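Local coordinates for StAR-related lipid transfer protein 13 (Homo sapiens, PDB 2PSO), which stimulates GTP hydrolysis by RhoA, and perhaps by Cdc42, and ends in the lipid-binding START domain described here, at residues 92-95 and 100-103; 96-101 and 215-220. All blocks are in the same frame, centred on the assembly; numbering follows the deposited sequence.

Overall arrangement
Helix 87-96 runs into a short loop that leads on to strand 109-115, and both contacts involve this corner of the START domain. Interaction 1 closes the smaller loop: only four residues separate 92-95 from 100-103, and the indole of W101 turns back onto the last turn of the helix it has just left. In interaction 2, 113 residues, most of the β-sheet among them, separate 96-101 from 215-220 on helix 209-223. Its loop starts within that of interaction 1 and runs beyond it, so the two overlap and neither encloses the other. They share L100 and W101, and their centres lie about 5 Å apart. W101 works in both, tying helix 87-96, the following loop and the C-terminal helix together.

Interaction 1: residues 92-95 and 100-103; sequences NRVL and LWDE
W101 meets helix 87-96 with the edge of its indole, and R93 lies side by side with the ring, the two chains running opposite ways. The ring N-H is given to the backbone: W101 NE1 donates to R93 O at 2.8 Å, nearly straight at 167°. The oxygen lies in the plane of the indole, but the donor approaches from above the carbonyl plane, well away from a lone-pair direction. With chi1 at 52°, CG of W101 sits between the backbone N and the carbonyl carbon, which swings the pyrrole edge round to that oxygen. Alongside, R93 CD packs on W101 CD1 at 3.5 Å. Bends at chi2 and chi3 fold the arginine, leaving the guanidinium and indole planes 45° apart. L100 lies across R93, nearly perpendicular, its CD2 3.9 Å from R93 NE; the charge itself is paired with E97. On the six-membered ring, W101 CZ2 touches V94 CA at 3.9 Å, and V94 CG1 adds an apolar contact there. The loop after helix 87-96 is thus folded back on its final turn, while V94 and W101 both also touch I221 of helix 209-223, and R93 makes a cation-pi contact with F225 just beyond that helix.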
loop_
_atom_site.group_PDB
_atom_site.type_symbol
_atom_site.label_atom_id
_atom_site.label_comp_id
_atom_site.label_asym_id
_atom_site.label_seq_id
_atom_site.Cartn_x
_atom_site.Cartn_y
_atom_site.Cartn_z
ATOM N N ASN A 92 12.803 -8.686 -0.146
ATOM C CA ASN A 92 13.768 -8.133 0.769
ATOM C C ASN A 92 13.806 -6.636 0.509
ATOM O O ASN A 92 14.012 -5.828 1.430
ATOM C CB ASN A 92 15.149 -8.737 0.547
ATOM C CG ASN A 92 16.194 -8.116 1.464
ATOM O OD1 ASN A 92 16.207 -8.405 2.663
ATOM N ND2 ASN A 92 17.044 -7.211 0.915
ATOM N N ARG A 93 13.574 -6.251 -0.737
ATOM C CA ARG A 93 13.632 -4.845 -1.051
ATOM C C ARG A 93 12.522 -4.128 -0.319
ATOM O O ARG A 93 12.727 -2.983 0.124
ATOM C CB ARG A 93 13.514 -4.590 -2.548
ATOM C CG ARG A 93 13.570 -3.116 -2.921
ATOM C CD ARG A 93 14.801 -2.375 -2.344
ATOM N NE ARG A 93 16.078 -2.954 -2.730
ATOM C CZ ARG A 93 16.548 -2.953 -3.975
ATOM N NH1 ARG A 93 17.705 -3.513 -4.252
ATOM N NH2 ARG A 93 15.854 -2.413 -4.958
ATOM N N VAL A 94 11.350 -4.778 -0.171
ATOM C CA VAL A 94 10.268 -4.098 0.539
ATOM C C VAL A 94 10.502 -4.235 2.053
ATOM O O VAL A 94 10.220 -3.333 2.839
ATOM C CB VAL A 94 8.896 -4.673 0.201
ATOM C CG1 VAL A 94 7.842 -4.001 1.049
ATOM C CG2 VAL A 94 8.585 -4.510 -1.250
ATOM N N LEU A 95 11.027 -5.387 2.450
ATOM C CA LEU A 95 11.043 -5.738 3.837
ATOM C C LEU A 95 12.181 -5.065 4.580
ATOM O O LEU A 95 11.947 -4.522 5.659
ATOM C CB LEU A 95 11.113 -7.252 3.984
ATOM C CG LEU A 95 10.698 -7.912 5.295
ATOM C CD1 LEU A 95 11.794 -8.848 5.724
ATOM C CD2 LEU A 95 10.479 -6.924 6.339
ATOM N N LEU A 100 16.019 2.593 0.443
ATOM C CA LEU A 100 16.408 2.629 -0.963
ATOM C C LEU A 100 15.292 2.989 -1.932
ATOM O O LEU A 100 15.521 3.015 -3.135
ATOM C CB LEU A 100 16.987 1.284 -1.403
ATOM C CG LEU A 100 18.490 0.999 -1.513
ATOM C CD1 LEU A 100 19.320 1.853 -0.585
ATOM C CD2 LEU A 100 18.731 -0.489 -1.242
ATOM N N TRP A 101 14.076 3.212 -1.457
ATOM C CA TRP A 101 13.002 3.569 -2.406
ATOM C C TRP A 101 11.932 4.548 -1.927
ATOM O O TRP A 101 10.943 4.783 -2.626
ATOM C CB TRP A 101 12.337 2.345 -3.005
ATOM C CG TRP A 101 11.830 1.275 -2.052
ATOM C CD1 TRP A 101 12.470 0.120 -1.717
ATOM C CD2 TRP A 101 10.544 1.207 -1.425
ATOM N NE1 TRP A 101 11.680 -0.651 -0.915
ATOM C CE2 TRP A 101 10.490 0.001 -0.714
ATOM C CE3 TRP A 101 9.437 2.052 -1.389
ATOM C CZ2 TRP A 101 9.375 -0.373 0.046
ATOM C CZ3 TRP A 101 8.335 1.681 -0.624
ATOM C CH2 TRP A 101 8.316 0.485 0.080
ATOM N N ASP A 102 12.147 5.100 -0.736
ATOM C CA ASP A 102 11.220 5.987 -0.121
ATOM C C ASP A 102 12.058 7.030 0.597
ATOM O O ASP A 102 12.688 6.745 1.616
ATOM C CB ASP A 102 10.345 5.222 0.858
ATOM C CG ASP A 102 9.198 6.055 1.395
ATOM O OD1 ASP A 102 9.219 7.298 1.236
ATOM O OD2 ASP A 102 8.269 5.461 1.995
ATOM N N GLU A 103 12.055 8.249 0.050
ATOM C CA GLU A 103 12.811 9.349 0.615
ATOM C C GLU A 103 12.149 9.852 1.901
ATOM O O GLU A 103 12.754 10.583 2.679
ATOM C CB GLU A 103 12.943 10.479 -0.411
#

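Interaction 2: residues 96-101 and 215-220; sequences RERHLW and AAEVAR
One face of the W101 indole is covered by R98, whose CG sits 3.4 Å over the ring, nearer its rim than its centre, and E217 reaches the six-membered ring from helix 209-223. There E217 CG comes to 3.5 Å from W101 CZ3 in an oblique approach, with the carboxylate turned 73° from the indole. The glutamate reaches out straight and continues past the ring to R98. R98 is also stretched out, CG anti to the backbone N (chi1 171°), which carries its guanidinium along the indole to the acid. R98 NH2 and E217 OE1 form a salt bridge at 3.3 Å, yet the two planes are 87° apart and no N-H points at the oxygen, so the attraction is one of charge alone. Each has a firmer partner elsewhere: D102 for R98, and the hydroxyl of Y178 for E217 OE2. One turn further along the helix, R220 folds over the backbone of W101, bent at chi3, bringing R220 NE to 3.0 Å and R220 CB to 3.4 Å from W101 O. A216 O lies 3.7 Å off one face of the R220 guanidinium, near its rim. With an alanine here the side chain ends at CB, and W101 O would probably be left with less cover and no positive charge from R220's position beside it. Helix 209-223 is the C-terminal helix of the START helix-grip fold, lying across the curved β-sheet; here its flank is joined to the loop following helix 87-96.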
loop_
_atom_site.group_PDB
_atom_site.type_symbol
_atom_site.label_atom_id
_atom_site.label_comp_id
_atom_site.label_asym_id
_atom_site.label_seq_id
_atom_site.Cartn_x
_atom_site.Cartn_y
_atom_site.Cartn_z
ATOM N N ARG A 96 13.409 -5.089 4.041
ATOM C CA ARG A 96 14.542 -4.497 4.784
ATOM C C ARG A 96 15.255 -3.330 4.097
ATOM O O ARG A 96 16.271 -2.852 4.599
ATOM C CB ARG A 96 15.560 -5.558 5.090
ATOM C CG ARG A 96 15.034 -6.753 5.897
ATOM C CD ARG A 96 14.715 -6.339 7.317
ATOM N NE ARG A 96 14.042 -7.448 7.972
ATOM C CZ ARG A 96 13.312 -7.341 9.078
ATOM N NH1 ARG A 96 12.743 -8.426 9.584
ATOM N NH2 ARG A 96 13.153 -6.154 9.666
ATOM N N GLU A 97 14.744 -2.858 2.960
ATOM C CA GLU A 97 15.526 -1.939 2.142
ATOM C C GLU A 97 14.743 -0.723 1.645
ATOM O O GLU A 97 14.980 -0.230 0.552
ATOM C CB GLU A 97 16.106 -2.679 0.944
ATOM C CG GLU A 97 17.222 -3.618 1.308
ATOM C CD GLU A 97 17.982 -4.124 0.109
ATOM O OE1 GLU A 97 17.358 -4.452 -0.929
ATOM O OE2 GLU A 97 19.228 -4.181 0.214
ATOM N N ARG A 98 13.817 -0.236 2.452
ATOM C CA ARG A 98 12.854 0.732 1.971
ATOM C C ARG A 98 13.477 2.141 1.976
ATOM O O ARG A 98 12.955 3.086 1.388
ATOM C CB ARG A 98 11.589 0.620 2.819
ATOM C CG ARG A 98 10.594 1.678 2.574
ATOM C CD ARG A 98 9.348 1.488 3.345
ATOM N NE ARG A 98 8.341 2.397 2.816
ATOM C CZ ARG A 98 7.101 2.496 3.280
ATOM N NH1 ARG A 98 6.704 1.742 4.304
ATOM N NH2 ARG A 98 6.266 3.354 2.716
ATOM N N HIS A 99 14.635 2.266 2.613
ATOM C CA HIS A 99 15.371 3.516 2.583
ATOM C C HIS A 99 15.893 3.698 1.171
ATOM O O HIS A 99 16.137 4.825 0.738
ATOM C CB HIS A 99 16.499 3.515 3.605
ATOM C CG HIS A 99 17.246 2.219 3.672
ATOM N ND1 HIS A 99 18.414 1.995 2.969
ATOM C CD2 HIS A 99 16.984 1.071 4.346
ATOM C CE1 HIS A 99 18.841 0.765 3.212
ATOM N NE2 HIS A 99 17.987 0.182 4.038
ATOM N N LEU A 100 16.019 2.593 0.443
ATOM C CA LEU A 100 16.408 2.629 -0.963
ATOM C C LEU A 100 15.292 2.989 -1.932
ATOM O O LEU A 100 15.521 3.015 -3.135
ATOM C CB LEU A 100 16.987 1.284 -1.403
ATOM C CG LEU A 100 18.490 0.999 -1.513
ATOM C CD1 LEU A 100 19.320 1.853 -0.585
ATOM C CD2 LEU A 100 18.731 -0.489 -1.242
ATOM N N TRP A 101 14.076 3.212 -1.457
ATOM C CA TRP A 101 13.002 3.569 -2.406
ATOM C C TRP A 101 11.932 4.548 -1.927
ATOM O O TRP A 101 10.943 4.783 -2.626
ATOM C CB TRP A 101 12.337 2.345 -3.005
ATOM C CG TRP A 101 11.830 1.275 -2.052
ATOM C CD1 TRP A 101 12.470 0.120 -1.717
ATOM C CD2 TRP A 101 10.544 1.207 -1.425
ATOM N NE1 TRP A 101 11.680 -0.651 -0.915
ATOM C CE2 TRP A 101 10.490 0.001 -0.714
ATOM C CE3 TRP A 101 9.437 2.052 -1.389
ATOM C CZ2 TRP A 101 9.375 -0.373 0.046
ATOM C CZ3 TRP A 101 8.335 1.681 -0.624
ATOM C CH2 TRP A 101 8.316 0.485 0.080
ATOM N N ALA A 215 0.263 3.845 -6.427
ATOM C CA ALA A 215 0.837 3.375 -7.681
ATOM C C ALA A 215 2.281 3.871 -7.781
ATOM O O ALA A 215 3.130 3.277 -8.466
ATOM C CB ALA A 215 0.016 3.847 -8.872
ATOM N N ALA A 216 2.555 4.963 -7.073
ATOM C CA ALA A 216 3.866 5.571 -7.130
ATOM C C ALA A 216 4.814 4.890 -6.148
ATOM O O ALA A 216 6.034 4.986 -6.291
ATOM C CB ALA A 216 3.781 7.079 -6.869
ATOM N N GLU A 217 4.261 4.209 -5.150
ATOM C CA GLU A 217 5.102 3.507 -4.177
ATOM C C GLU A 217 5.665 2.305 -4.894
ATOM O O GLU A 217 6.869 1.999 -4.863
ATOM C CB GLU A 217 4.298 3.053 -2.958
ATOM C CG GLU A 217 5.163 2.479 -1.866
ATOM C CD GLU A 217 4.379 1.685 -0.825
ATOM O OE1 GLU A 217 4.303 2.141 0.351
ATOM O OE2 GLU A 217 3.848 0.604 -1.178
ATOM N N VAL A 218 4.758 1.670 -5.607
ATOM C CA VAL A 218 5.044 0.469 -6.322
ATOM C C VAL A 218 5.900 0.747 -7.561
ATOM O O VAL A 218 6.553 -0.140 -8.080
ATOM C CB VAL A 218 3.731 -0.231 -6.628
ATOM C CG1 VAL A 218 3.328 -0.065 -8.059
ATOM C CG2 VAL A 218 3.820 -1.678 -6.215
ATOM N N ALA A 219 5.944 1.998 -7.998
ATOM C CA ALA A 219 6.762 2.378 -9.155
ATOM C C ALA A 219 8.171 2.669 -8.682
ATOM O O ALA A 219 9.139 2.401 -9.393
ATOM C CB ALA A 219 6.188 3.588 -9.830
ATOM N N ARG A 220 8.274 3.230 -7.480
ATOM C CA ARG A 220 9.555 3.517 -6.891
ATOM C C ARG A 220 10.271 2.222 -6.549
ATOM O O ARG A 220 11.476 2.082 -6.804
ATOM C CB ARG A 220 9.387 4.363 -5.658
ATOM C CG ARG A 220 9.104 5.773 -5.997
ATOM C CD ARG A 220 9.169 6.629 -4.787
ATOM N NE ARG A 220 8.462 6.010 -3.681
ATOM C CZ ARG A 220 7.469 6.590 -3.037
ATOM N NH1 ARG A 220 7.095 7.800 -3.401
ATOM N NH2 ARG A 220 6.872 5.974 -2.029
#